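Local coordinates for BH2621 protein (Bacillus halodurans, PDB 2QML) that is probably an N-acyltransferase of the GNAT superfamily, thought to transfer fatty acyl groups to a lysine amino group in siderophore biosynthesis, at residues V90-E102 with K167-K180. Residues are numbered along the deposited sequence; the frame is centred on the assembly and turned at random.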
loop_
_atom_site.group_PDB
_atom_site.type_symbol
_atom_site.label_atom_id
_atom_site.label_comp_id
_atom_site.label_asym_id
_atom_site.label_seq_id
_atom_site.Cartn_x
_atom_site.Cartn_y
_atom_site.Cartn_z
ATOM N N VAL A 90 12.491 -3.714 -0.075
ATOM C CA VAL A 90 12.941 -3.621 1.310
ATOM C C VAL A 90 14.429 -3.261 1.362
ATOM O O VAL A 90 14.819 -2.409 2.176
ATOM C CB VAL A 90 12.693 -4.918 2.096
ATOM C CG1 VAL A 90 13.490 -4.923 3.448
ATOM C CG2 VAL A 90 11.198 -5.113 2.354
ATOM N N LYS A 91 15.252 -3.863 0.485
ATOM C CA LYS A 91 16.696 -3.701 0.544
ATOM C C LYS A 91 17.137 -2.243 0.558
ATOM O O LYS A 91 18.113 -1.911 1.201
ATOM C CB LYS A 91 17.362 -4.452 -0.622
ATOM C CG LYS A 91 18.904 -4.490 -0.566
ATOM C CD LYS A 91 19.446 -5.152 -1.841
ATOM C CE LYS A 91 20.976 -5.179 -1.852
ATOM N NZ LYS A 91 21.435 -5.863 -3.089
ATOM N N GLU A 92 16.401 -1.390 -0.135
ATOM C CA GLU A 92 16.773 0.016 -0.200
ATOM C C GLU A 92 15.927 0.920 0.706
ATOM O O GLU A 92 15.966 2.133 0.577
ATOM C CB GLU A 92 16.713 0.484 -1.685
ATOM C CG GLU A 92 17.764 -0.164 -2.622
ATOM C CD GLU A 92 17.270 -1.488 -3.253
ATOM N N ASP A 93 15.197 0.313 1.646
ATOM C CA ASP A 93 14.302 1.011 2.494
ATOM C C ASP A 93 14.780 0.973 3.950
ATOM O O ASP A 93 15.525 0.061 4.333
ATOM C CB ASP A 93 12.938 0.342 2.425
ATOM C CG ASP A 93 11.859 1.205 3.002
ATOM O OD1 ASP A 93 11.432 2.126 2.254
ATOM O OD2 ASP A 93 11.433 0.965 4.162
ATOM N N ILE A 94 14.331 1.944 4.737
ATOM C CA ILE A 94 14.639 2.006 6.171
ATOM C C ILE A 94 14.240 0.716 6.901
ATOM O O ILE A 94 14.927 0.285 7.835
ATOM C CB ILE A 94 14.012 3.274 6.834
ATOM C CG1 ILE A 94 14.544 3.443 8.256
ATOM C CG2 ILE A 94 12.462 3.265 6.815
ATOM C CD1 ILE A 94 14.032 4.684 8.900
ATOM N N ILE A 95 13.192 0.042 6.440
ATOM C CA ILE A 95 12.706 -1.138 7.199
ATOM C C ILE A 95 13.710 -2.317 7.147
ATOM O O ILE A 95 13.676 -3.168 8.029
ATOM C CB ILE A 95 11.300 -1.583 6.744
ATOM C CG1 ILE A 95 10.576 -2.437 7.802
ATOM C CG2 ILE A 95 11.368 -2.336 5.368
ATOM C CD1 ILE A 95 10.426 -1.833 9.172
ATOM N N ALA A 96 14.631 -2.337 6.165
ATOM C CA ALA A 96 15.682 -3.352 6.056
ATOM C C ALA A 96 16.529 -3.446 7.329
ATOM O O ALA A 96 17.105 -4.461 7.607
ATOM C CB ALA A 96 16.605 -3.087 4.845
ATOM N N ASN A 97 16.660 -2.356 8.049
ATOM C CA ASN A 97 17.437 -2.334 9.290
ATOM C C ASN A 97 16.812 -3.064 10.471
ATOM O O ASN A 97 17.470 -3.257 11.475
ATOM C CB ASN A 97 17.648 -0.889 9.713
ATOM C CG ASN A 97 18.399 -0.096 8.691
ATOM O OD1 ASN A 97 19.505 -0.442 8.319
ATOM N ND2 ASN A 97 17.774 0.939 8.182
ATOM N N TYR A 98 15.557 -3.465 10.364
ATOM C CA TYR A 98 14.814 -4.014 11.499
ATOM C C TYR A 98 14.567 -5.512 11.510
ATOM O O TYR A 98 14.047 -6.024 12.499
ATOM C CB TYR A 98 13.473 -3.270 11.579
ATOM C CG TYR A 98 13.637 -1.819 11.929
ATOM C CD1 TYR A 98 13.945 -0.884 10.963
ATOM C CD2 TYR A 98 13.519 -1.377 13.236
ATOM C CE1 TYR A 98 14.127 0.437 11.271
ATOM C CE2 TYR A 98 13.686 -0.054 13.551
ATOM C CZ TYR A 98 13.999 0.847 12.567
ATOM O OH TYR A 98 14.145 2.166 12.848
ATOM N N TYR A 99 14.897 -6.222 10.433
ATOM C CA TYR A 99 14.692 -7.643 10.396
ATOM C C TYR A 99 15.651 -8.219 9.322
ATOM O O TYR A 99 16.165 -7.469 8.502
ATOM C CB TYR A 99 13.205 -7.978 10.133
ATOM C CG TYR A 99 12.813 -7.924 8.682
ATOM C CD1 TYR A 99 12.519 -6.720 8.072
ATOM C CD2 TYR A 99 12.686 -9.105 7.921
ATOM C CE1 TYR A 99 12.158 -6.692 6.658
ATOM C CE2 TYR A 99 12.361 -9.090 6.592
ATOM C CZ TYR A 99 12.093 -7.886 5.956
ATOM O OH TYR A 99 11.737 -7.868 4.596
ATOM N N PRO A 100 15.936 -9.535 9.358
ATOM C CA PRO A 100 16.850 -10.195 8.402
ATOM C C PRO A 100 16.159 -10.427 7.057
ATOM O O PRO A 100 15.758 -11.528 6.711
ATOM C CB PRO A 100 17.221 -11.494 9.123
ATOM C CG PRO A 100 16.067 -11.806 9.948
ATOM C CD PRO A 100 15.457 -10.501 10.376
ATOM N N PHE A 101 16.004 -9.332 6.331
ATOM C CA PHE A 101 15.322 -9.329 5.043
ATOM C C PHE A 101 16.064 -10.184 4.029
ATOM O O PHE A 101 17.283 -10.356 4.098
ATOM C CB PHE A 101 15.216 -7.878 4.536
ATOM C CG PHE A 101 16.538 -7.278 4.116
ATOM C CD1 PHE A 101 17.384 -6.677 5.028
ATOM C CD2 PHE A 101 16.938 -7.345 2.796
ATOM C CE1 PHE A 101 18.603 -6.135 4.626
ATOM C CE2 PHE A 101 18.158 -6.825 2.390
ATOM C CZ PHE A 101 18.984 -6.217 3.303
ATOM N N GLU A 102 15.302 -10.695 3.079
ATOM C CA GLU A 102 15.843 -11.383 1.919
ATOM C C GLU A 102 15.880 -10.352 0.786
ATOM O O GLU A 102 15.099 -9.414 0.728
ATOM C CB GLU A 102 15.031 -12.625 1.564
ATOM C CG GLU A 102 15.012 -13.690 2.681
ATOM N N LYS A 167 6.862 -7.862 15.254
ATOM C CA LYS A 167 7.307 -7.085 16.386
ATOM C C LYS A 167 7.152 -5.621 16.084
ATOM O O LYS A 167 7.004 -5.223 14.929
ATOM C CB LYS A 167 8.800 -7.369 16.659
ATOM C CG LYS A 167 9.742 -6.871 15.540
ATOM C CD LYS A 167 11.156 -7.358 15.696
ATOM C CE LYS A 167 12.000 -6.855 14.580
ATOM N NZ LYS A 167 13.425 -7.240 14.720
ATOM N N GLU A 168 7.183 -4.821 17.134
ATOM C CA GLU A 168 7.203 -3.401 16.954
ATOM C C GLU A 168 8.559 -2.980 16.372
ATOM O O GLU A 168 9.597 -3.576 16.611
ATOM C CB GLU A 168 6.933 -2.642 18.259
ATOM C CG GLU A 168 5.511 -2.779 18.803
ATOM C CD GLU A 168 5.257 -2.014 20.081
ATOM O OE1 GLU A 168 6.190 -1.486 20.690
ATOM O OE2 GLU A 168 4.064 -1.967 20.493
ATOM N N VAL A 169 8.505 -1.901 15.606
ATOM C CA VAL A 169 9.693 -1.258 15.059
ATOM C C VAL A 169 9.662 0.249 15.392
ATOM O O VAL A 169 8.686 0.943 15.088
ATOM C CB VAL A 169 9.824 -1.517 13.539
ATOM C CG1 VAL A 169 10.123 -2.989 13.251
ATOM C CG2 VAL A 169 8.546 -1.120 12.761
ATOM N N GLU A 170 10.696 0.664 16.084
ATOM C CA GLU A 170 10.905 2.054 16.480
ATOM C C GLU A 170 11.488 2.810 15.310
ATOM O O GLU A 170 12.686 2.827 15.133
ATOM C CB GLU A 170 11.862 2.131 17.669
ATOM C CG GLU A 170 11.239 1.775 18.938
ATOM C CD GLU A 170 10.875 3.020 19.723
ATOM O OE1 GLU A 170 10.397 4.013 19.138
ATOM O OE2 GLU A 170 11.110 3.010 20.910
ATOM N N LEU A 171 10.626 3.361 14.471
ATOM C CA LEU A 171 11.015 4.072 13.266
ATOM C C LEU A 171 11.115 5.558 13.628
ATOM O O LEU A 171 10.631 5.979 14.666
ATOM C CB LEU A 171 9.981 3.822 12.182
ATOM C CG LEU A 171 9.942 2.396 11.612
ATOM C CD1 LEU A 171 8.590 2.173 10.939
ATOM C CD2 LEU A 171 11.122 2.132 10.692
ATOM N N PRO A 172 11.760 6.372 12.768
ATOM C CA PRO A 172 11.868 7.810 13.084
ATOM C C PRO A 172 10.503 8.496 13.272
ATOM O O PRO A 172 10.371 9.327 14.144
ATOM C CB PRO A 172 12.628 8.372 11.873
ATOM C CG PRO A 172 13.349 7.240 11.289
ATOM C CD PRO A 172 12.515 6.014 11.562
ATOM N N ASP A 173 9.496 8.058 12.522
ATOM C CA ASP A 173 8.193 8.695 12.529
ATOM C C ASP A 173 7.072 8.052 13.310
ATOM O O ASP A 173 5.993 8.648 13.461
ATOM C CB ASP A 173 7.697 8.819 11.070
ATOM C CG ASP A 173 7.590 7.467 10.345
ATOM O OD1 ASP A 173 8.466 6.569 10.475
ATOM O OD2 ASP A 173 6.630 7.322 9.562
ATOM N N LYS A 174 7.315 6.859 13.823
ATOM C CA LYS A 174 6.266 6.144 14.506
ATOM C C LYS A 174 6.820 4.898 15.169
ATOM O O LYS A 174 7.940 4.487 14.874
ATOM C CB LYS A 174 5.203 5.656 13.498
ATOM C CG LYS A 174 5.728 4.790 12.401
ATOM C CD LYS A 174 4.668 4.382 11.374
ATOM C CE LYS A 174 5.273 3.791 10.143
ATOM N NZ LYS A 174 4.319 3.398 9.074
ATOM N N ILE A 175 6.003 4.291 16.002
ATOM C CA ILE A 175 6.253 2.925 16.399
ATOM C C ILE A 175 5.320 2.109 15.481
ATOM O O ILE A 175 4.115 2.174 15.596
ATOM C CB ILE A 175 6.025 2.602 17.868
ATOM C CG1 ILE A 175 6.904 3.481 18.772
ATOM C CG2 ILE A 175 6.327 1.094 18.126
ATOM C CD1 ILE A 175 6.683 3.268 20.258
ATOM N N GLY A 176 5.910 1.378 14.555
ATOM C CA GLY A 176 5.160 0.546 13.656
ATOM C C GLY A 176 5.067 -0.872 14.181
ATOM O O GLY A 176 5.769 -1.223 15.134
ATOM N N LEU A 177 4.172 -1.648 13.582
ATOM C CA LEU A 177 4.060 -3.077 13.825
ATOM C C LEU A 177 4.561 -3.710 12.538
ATOM O O LEU A 177 3.898 -3.615 11.499
ATOM C CB LEU A 177 2.645 -3.526 14.186
ATOM C CG LEU A 177 2.484 -5.030 14.451
ATOM C CD1 LEU A 177 3.255 -5.504 15.691
ATOM C CD2 LEU A 177 0.987 -5.363 14.533
ATOM N N LEU A 178 5.750 -4.291 12.577
ATOM C CA LEU A 178 6.272 -5.009 11.407
ATOM C C LEU A 178 5.439 -6.287 11.214
ATOM O O LEU A 178 5.252 -7.068 12.162
ATOM C CB LEU A 178 7.752 -5.298 11.563
ATOM C CG LEU A 178 8.454 -6.119 10.472
ATOM C CD1 LEU A 178 8.393 -5.435 9.090
ATOM C CD2 LEU A 178 9.938 -6.483 10.862
HETATM N N MSE A 179 4.942 -6.481 9.998
HETATM C CA MSE A 179 4.115 -7.619 9.615
HETATM C C MSE A 179 4.673 -8.174 8.312
HETATM O O MSE A 179 5.124 -7.392 7.459
HETATM C CB MSE A 179 2.675 -7.206 9.420
HETATM C CG MSE A 179 2.140 -6.484 10.600
HETATM SE SE MSE A 179 0.291 -5.905 10.340
HETATM C CE MSE A 179 -0.660 -7.588 10.620
ATOM N N LYS A 180 4.676 -9.496 8.180
ATOM C CA LYS A 180 5.171 -10.170 6.983
ATOM C C LYS A 180 4.114 -11.054 6.368
ATOM O O LYS A 180 3.429 -11.793 7.066
ATOM C CB LYS A 180 6.402 -11.027 7.269
ATOM C CG LYS A 180 7.547 -10.267 7.915
ATOM C CD LYS A 180 8.946 -10.947 7.782
ATOM C CE LYS A 180 9.070 -12.311 8.337
ATOM N NZ LYS A 180 10.495 -12.782 8.119
HETATM O O HOH W 1 13.382 -12.688 6.576
#
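With CG of Y98 trans to its carbonyl carbon (chi1 -66°), the phenol is laid across V169 and L171, while K167, extended beyond CG, carries its ammonium group back to the Y98 backbone. One residue is thus gripped at both ends. K167 NZ donates to Y98 O over 2.6 Å, approaching almost in line with the C=O bond (169°). The phenol hydroxyl donates in turn, Y98 OH lying 2.8 Å from E170 O; this donor sits well above the carbonyl plane, and the acceptor lies at the ring's edge. Between the two bonds the ring crosses its apolar neighbours at a slant, with Y98 CE1 3.5 Å from L171 CD2 and Y98 CD2 3.7 Å from V169 CB. E170, whose carbonyl takes this bond from the hydroxyl, is the centre of an inverse gamma turn.

The setting is the antiparallel hairpin of strands 164-170 and 175-182 at one edge of the GNAT-type mixed sheet, 164-170 being the outermost strand, packed here against the loop that joins strands 80-89 and 106-112. Within that loop an Asx turn, in which D93 OD2 accepts from I95 N, opens the 3-10 segment 94-97. I95 extends from this short helix into the hairpin, crossing V169 at about a right angle and placing I95 CG1 3.9 Å from L178 CD1. The other methyl of L178, CD2, lies 3.7 Å from Y99 CB. Beyond it, the Y99 ring slants past the aliphatic chain of K180 and its hydroxyl is hydrogen-bonded to D105. At the opposite end of the contact the end of I94 meets the P172 ring, I94 CD1 pressing tightly on P172 CD at 3.3 Å.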